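Local atomic coordinates of autophagy protein 5 (Saccharomyces cerevisiae, PDB entry 2DYO), a protein that takes part in autophagic vesicle formation and cytoplasm-to-vacuole transport, and is required for the selective degradation of nuclei and mitochondria by autophagy. Residues N229-I235 with I260-L266; P204-S210 with G278-L284. One frame throughout, in Å; residues are numbered along the deposited sequence.

Interaction 1. Residues N229-I235 with I260-L266; sequences NPTLKDI and IPWHMLL
Two loops of the second ubiquitin-like domain meet here, Thr-231 bridging to Leu-265 by a single backbone beta bridge just ahead of the helices that each loop leads into. Three backbone bonds fasten them: Leu-266 N to Pro-230 O at 2.8 Å, Leu-232 N to Met-264 O at 2.9 Å, and Lys-233 N to Trp-262 O at 3.1 Å. Both Met-264 and Trp-262, which supply the last two acceptors, belong to the type I turn from Pro-261 to Met-264. An ST motif shapes the other loop, Asp-234 N donating to Thr-231 OG1 while Asp-234 OD1 takes Thr-231 N from above its carboxylate plane. Pro-261, His-263 and Met-264 pack on apolar side chains of another protein's chain.

Leu-232 carries the apolar side. CG anti to the carbonyl carbon (chi1 -73°) sends the branch toward the other loop, where CD1 presses tightly on Ile-260 CG2 at 3.5 Å and CD2 reaches Leu-266 CD1 at 4.0 Å, the side chains crossing at about a right angle in both cases. Leu-266 CD2 in turn meets Ile-235 CD1. The Trp-262 ring turns its edge to the backbone, CE3 lying 3.8 Å from Lys-233 N. Farther in, Leu-232 packs on Leu-269 of helix 266-273 and Val-253 of strand 251-255.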
# COMPACT_ATOMS: atom_id res chain seq x y z
N ASN A 229 -4.37 19.05 19.05
CA ASN A 229 -3.13 18.54 18.48
C ASN A 229 -2.80 17.24 19.21
O ASN A 229 -1.79 17.14 19.91
CB ASN A 229 -2.02 19.57 18.71
CG ASN A 229 -0.80 19.34 17.85
OD1 ASN A 229 0.25 19.94 18.07
ND2 ASN A 229 -0.94 18.48 16.84
N PRO A 230 -3.64 16.21 19.04
CA PRO A 230 -3.42 14.92 19.71
C PRO A 230 -2.20 14.11 19.29
O PRO A 230 -1.73 14.18 18.15
CB PRO A 230 -4.72 14.17 19.45
CG PRO A 230 -5.11 14.65 18.10
CD PRO A 230 -4.84 16.15 18.19
N THR A 231 -1.70 13.33 20.24
CA THR A 231 -0.58 12.43 20.02
C THR A 231 -1.24 11.06 19.84
O THR A 231 -2.45 10.93 20.03
CB THR A 231 0.32 12.35 21.26
OG1 THR A 231 -0.45 11.83 22.35
CG2 THR A 231 0.85 13.73 21.64
N LEU A 232 -0.46 10.05 19.47
CA LEU A 232 -1.04 8.72 19.31
C LEU A 232 -1.62 8.25 20.64
O LEU A 232 -2.67 7.61 20.68
CB LEU A 232 0.02 7.72 18.84
CG LEU A 232 0.45 7.85 17.37
CD1 LEU A 232 1.46 6.75 17.04
CD2 LEU A 232 -0.77 7.74 16.46
N LYS A 233 -0.93 8.57 21.74
CA LYS A 233 -1.41 8.19 23.06
C LYS A 233 -2.77 8.82 23.33
O LYS A 233 -3.65 8.19 23.92
CB LYS A 233 -0.43 8.64 24.14
CG LYS A 233 -0.84 8.26 25.56
CD LYS A 233 -0.61 6.77 25.82
CE LYS A 233 -0.87 6.41 27.28
NZ LYS A 233 -0.37 5.03 27.59
N ASP A 234 -2.94 10.06 22.89
CA ASP A 234 -4.20 10.78 23.07
C ASP A 234 -5.38 10.07 22.42
O ASP A 234 -6.52 10.22 22.86
CB ASP A 234 -4.09 12.19 22.48
CG ASP A 234 -3.37 13.15 23.40
OD1 ASP A 234 -2.99 14.24 22.92
OD2 ASP A 234 -3.20 12.83 24.59
N ILE A 235 -5.13 9.29 21.37
CA ILE A 235 -6.22 8.59 20.72
C ILE A 235 -6.16 7.10 21.02
O ILE A 235 -6.62 6.28 20.23
CB ILE A 235 -6.23 8.81 19.19
CG1 ILE A 235 -4.98 8.20 18.55
CG2 ILE A 235 -6.32 10.29 18.88
CD1 ILE A 235 -5.08 8.06 17.03
N ILE A 260 6.53 3.54 15.50
CA ILE A 260 6.15 4.90 15.83
C ILE A 260 5.94 5.04 17.35
O ILE A 260 5.21 4.26 17.96
CB ILE A 260 4.86 5.31 15.09
CG1 ILE A 260 5.03 5.12 13.58
CG2 ILE A 260 4.52 6.76 15.39
CD1 ILE A 260 6.11 5.99 12.95
N PRO A 261 6.60 6.03 17.97
CA PRO A 261 6.50 6.28 19.41
C PRO A 261 5.10 6.78 19.78
O PRO A 261 4.46 7.47 18.99
CB PRO A 261 7.55 7.37 19.66
CG PRO A 261 8.50 7.24 18.51
CD PRO A 261 7.59 6.94 17.35
N TRP A 262 4.63 6.46 20.98
CA TRP A 262 3.30 6.90 21.41
C TRP A 262 3.18 8.42 21.54
O TRP A 262 2.08 8.96 21.42
CB TRP A 262 2.91 6.27 22.75
CG TRP A 262 2.52 4.83 22.64
CD1 TRP A 262 3.30 3.74 22.91
CD2 TRP A 262 1.25 4.31 22.22
NE1 TRP A 262 2.60 2.58 22.68
CE2 TRP A 262 1.34 2.90 22.25
CE3 TRP A 262 0.05 4.91 21.81
CZ2 TRP A 262 0.27 2.07 21.89
CZ3 TRP A 262 -1.02 4.08 21.46
CH2 TRP A 262 -0.90 2.68 21.50
N HIS A 263 4.29 9.11 21.79
CA HIS A 263 4.22 10.56 21.93
C HIS A 263 4.18 11.29 20.59
O HIS A 263 4.07 12.51 20.54
CB HIS A 263 5.40 11.10 22.77
CG HIS A 263 6.75 10.76 22.22
ND1 HIS A 263 7.40 9.58 22.52
CD2 HIS A 263 7.59 11.46 21.42
CE1 HIS A 263 8.58 9.57 21.93
NE2 HIS A 263 8.72 10.70 21.26
N MET A 264 4.26 10.54 19.50
CA MET A 264 4.21 11.14 18.17
C MET A 264 2.89 11.87 17.95
O MET A 264 1.82 11.34 18.27
CB MET A 264 4.41 10.07 17.09
CG MET A 264 4.00 10.52 15.70
SD MET A 264 5.34 10.39 14.51
CE MET A 264 5.79 12.11 14.36
N LEU A 265 2.97 13.08 17.39
CA LEU A 265 1.78 13.89 17.10
C LEU A 265 1.06 13.33 15.88
O LEU A 265 1.67 13.09 14.84
CB LEU A 265 2.18 15.34 16.83
CG LEU A 265 2.74 16.14 18.01
CD1 LEU A 265 3.33 17.46 17.51
CD2 LEU A 265 1.62 16.39 19.01
N LEU A 266 -0.25 13.13 16.01
CA LEU A 266 -1.05 12.58 14.92
C LEU A 266 -1.01 13.43 13.64
O LEU A 266 -0.93 12.89 12.54
CB LEU A 266 -2.51 12.39 15.37
CG LEU A 266 -3.42 11.64 14.40
CD1 LEU A 266 -2.85 10.24 14.14
CD2 LEU A 266 -4.83 11.54 14.98

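Interaction 2. Residues P204-S210 with G278-L284; sequences PLIIQTS and GFLYITL
Parallel pairing of strand 205-208 with residues 280-284 of strand 280-286 joins the first and last strands of the second ubiquitin-like domain side by side in the middle of its sheet, as in the ubiquitin fold. Five backbone hydrogen bonds run in sequence from Leu-280 N to Pro-204 O (2.9 Å) through to Leu-284 N to Gln-208 O (2.8 Å), all nearly straight.

On one face Ile-206 lies alongside Tyr-281, Ile-206 CD1 being 3.5 Å from Tyr-281 CE2, and the same methyl sits over a face of the Phe-279 ring, 4.1 Å from the centroid. The opposite face is aliphatic: Ile-207 CG1 touches Ile-282 CD1 at 3.6 Å, and Leu-205 CD1 packs on Leu-280 CD2 at 3.8 Å. CG of Gln-208 lies between its backbone N and carbonyl carbon (chi1 70°), and the chain runs extended from there to bring NE2 to Thr-283 OG1 at 2.9 Å, with the hydroxyl oxygen in its amide plane; NE2 also donates to Val-92 O. A leucine here, having no amide, would probably leave Thr-283 OG1 and Val-92 O each short of a partner and untie this strand from helix 90-98.

Helix 90-98 covers the Tyr-281 and Thr-283 side, helix 142-159 packs on Pro-204 and Phe-279, and strands 218-219 and 251-255 flank the pair.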
# COMPACT_ATOMS: atom_id res chain seq x y z
N PRO A 204 -7.76 11.15 8.20
CA PRO A 204 -8.12 9.96 7.43
C PRO A 204 -7.19 8.86 7.96
O PRO A 204 -6.05 8.72 7.49
CB PRO A 204 -7.77 10.34 5.99
CG PRO A 204 -7.82 11.86 5.99
CD PRO A 204 -7.17 12.18 7.31
N LEU A 205 -7.68 8.12 8.94
CA LEU A 205 -6.89 7.06 9.57
C LEU A 205 -7.55 5.70 9.49
O LEU A 205 -8.74 5.55 9.77
CB LEU A 205 -6.66 7.41 11.04
CG LEU A 205 -5.96 6.36 11.91
CD1 LEU A 205 -4.50 6.23 11.49
CD2 LEU A 205 -6.06 6.76 13.39
N ILE A 206 -6.76 4.70 9.10
CA ILE A 206 -7.23 3.33 9.03
C ILE A 206 -6.31 2.56 9.96
O ILE A 206 -5.08 2.70 9.89
CB ILE A 206 -7.15 2.78 7.59
CG1 ILE A 206 -8.24 3.43 6.74
CG2 ILE A 206 -7.29 1.25 7.61
CD1 ILE A 206 -8.23 3.05 5.28
N ILE A 207 -6.90 1.76 10.84
CA ILE A 207 -6.14 0.96 11.80
C ILE A 207 -6.38 -0.51 11.53
O ILE A 207 -7.53 -0.94 11.45
CB ILE A 207 -6.57 1.27 13.25
CG1 ILE A 207 -6.38 2.77 13.54
CG2 ILE A 207 -5.74 0.44 14.22
CD1 ILE A 207 -6.90 3.21 14.91
N GLN A 208 -5.31 -1.28 11.39
CA GLN A 208 -5.44 -2.70 11.11
C GLN A 208 -4.51 -3.53 11.99
O GLN A 208 -3.55 -3.00 12.55
CB GLN A 208 -5.10 -2.98 9.64
CG GLN A 208 -3.61 -2.79 9.31
CD GLN A 208 -3.27 -3.14 7.86
OE1 GLN A 208 -4.14 -3.48 7.07
NE2 GLN A 208 -1.99 -3.05 7.51
N THR A 209 -4.82 -4.82 12.11
CA THR A 209 -3.97 -5.74 12.86
C THR A 209 -3.30 -6.63 11.81
O THR A 209 -3.03 -6.17 10.71
CB THR A 209 -4.78 -6.60 13.86
OG1 THR A 209 -5.85 -7.26 13.17
CG2 THR A 209 -5.34 -5.73 14.99
N SER A 210 -3.07 -7.90 12.13
CA SER A 210 -2.43 -8.80 11.18
C SER A 210 -3.35 -9.73 10.39
O SER A 210 -4.39 -10.18 10.90
CB SER A 210 -1.38 -9.65 11.90
OG SER A 210 -0.82 -10.62 11.03
N GLY A 278 -3.91 8.71 0.14
CA GLY A 278 -4.38 9.76 1.03
C GLY A 278 -4.68 9.36 2.46
O GLY A 278 -4.84 10.23 3.33
N PHE A 279 -4.75 8.07 2.72
CA PHE A 279 -5.02 7.58 4.07
C PHE A 279 -3.75 7.23 4.84
O PHE A 279 -2.78 6.74 4.25
CB PHE A 279 -5.91 6.33 4.05
CG PHE A 279 -7.38 6.62 3.93
CD1 PHE A 279 -7.99 6.73 2.68
CD2 PHE A 279 -8.16 6.79 5.07
CE1 PHE A 279 -9.36 7.00 2.58
CE2 PHE A 279 -9.53 7.06 4.97
CZ PHE A 279 -10.12 7.16 3.72
N LEU A 280 -3.77 7.50 6.14
CA LEU A 280 -2.65 7.14 7.01
C LEU A 280 -3.03 5.76 7.52
O LEU A 280 -4.14 5.57 8.03
CB LEU A 280 -2.53 8.09 8.20
CG LEU A 280 -1.57 7.58 9.28
CD1 LEU A 280 -0.13 7.54 8.74
CD2 LEU A 280 -1.66 8.48 10.50
N TYR A 281 -2.13 4.79 7.38
CA TYR A 281 -2.41 3.44 7.86
C TYR A 281 -1.49 3.06 9.00
O TYR A 281 -0.28 3.25 8.91
CB TYR A 281 -2.22 2.40 6.75
CG TYR A 281 -3.20 2.44 5.62
CD1 TYR A 281 -3.03 3.31 4.55
CD2 TYR A 281 -4.29 1.57 5.59
CE1 TYR A 281 -3.92 3.31 3.47
CE2 TYR A 281 -5.18 1.56 4.52
CZ TYR A 281 -4.98 2.43 3.46
OH TYR A 281 -5.83 2.40 2.39
N ILE A 282 -2.05 2.53 10.08
CA ILE A 282 -1.19 2.05 11.14
C ILE A 282 -1.51 0.58 11.33
O ILE A 282 -2.66 0.15 11.17
CB ILE A 282 -1.34 2.84 12.47
CG1 ILE A 282 -2.78 2.78 12.98
CG2 ILE A 282 -0.90 4.29 12.27
CD1 ILE A 282 -2.97 3.64 14.22
N THR A 283 -0.47 -0.19 11.62
CA THR A 283 -0.62 -1.62 11.82
C THR A 283 -0.23 -1.93 13.26
O THR A 283 0.86 -1.58 13.71
CB THR A 283 0.30 -2.39 10.85
OG1 THR A 283 -0.09 -2.09 9.51
CG2 THR A 283 0.19 -3.89 11.09
N LEU A 284 -1.14 -2.56 13.99
CA LEU A 284 -0.89 -2.90 15.38
C LEU A 284 -0.32 -4.30 15.48
O LEU A 284 -0.90 -5.25 14.98
CB LEU A 284 -2.19 -2.82 16.18
CG LEU A 284 -2.95 -1.49 16.06
CD1 LEU A 284 -4.23 -1.57 16.87
CD2 LEU A 284 -2.07 -0.34 16.54

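How the interactions relate
Both contacts belong to the second ubiquitin-like domain, with interaction 1 formed by the chain that runs between the two strands of interaction 2. Interaction 2 is buried at the middle of the sheet, with regular parallel bonding and side chains on both faces; interaction 1 is only partly buried, with Asn-229, Lys-233 and His-263 exposed, and joins irregular loops by three backbone bonds. Its apolar side chains nevertheless reach the same core: Ile-235 CD1 lies 4.0 Å from Leu-205 CD2, and Leu-266 CD1 lies 4.2 Å from Leu-280 CD2. The aliphatic face of the strand pair thus continues into Ile-235 and into Leu-266 at the start of helix 266-273, whereas its other face, with Tyr-281 and Thr-283, meets helix 90-98.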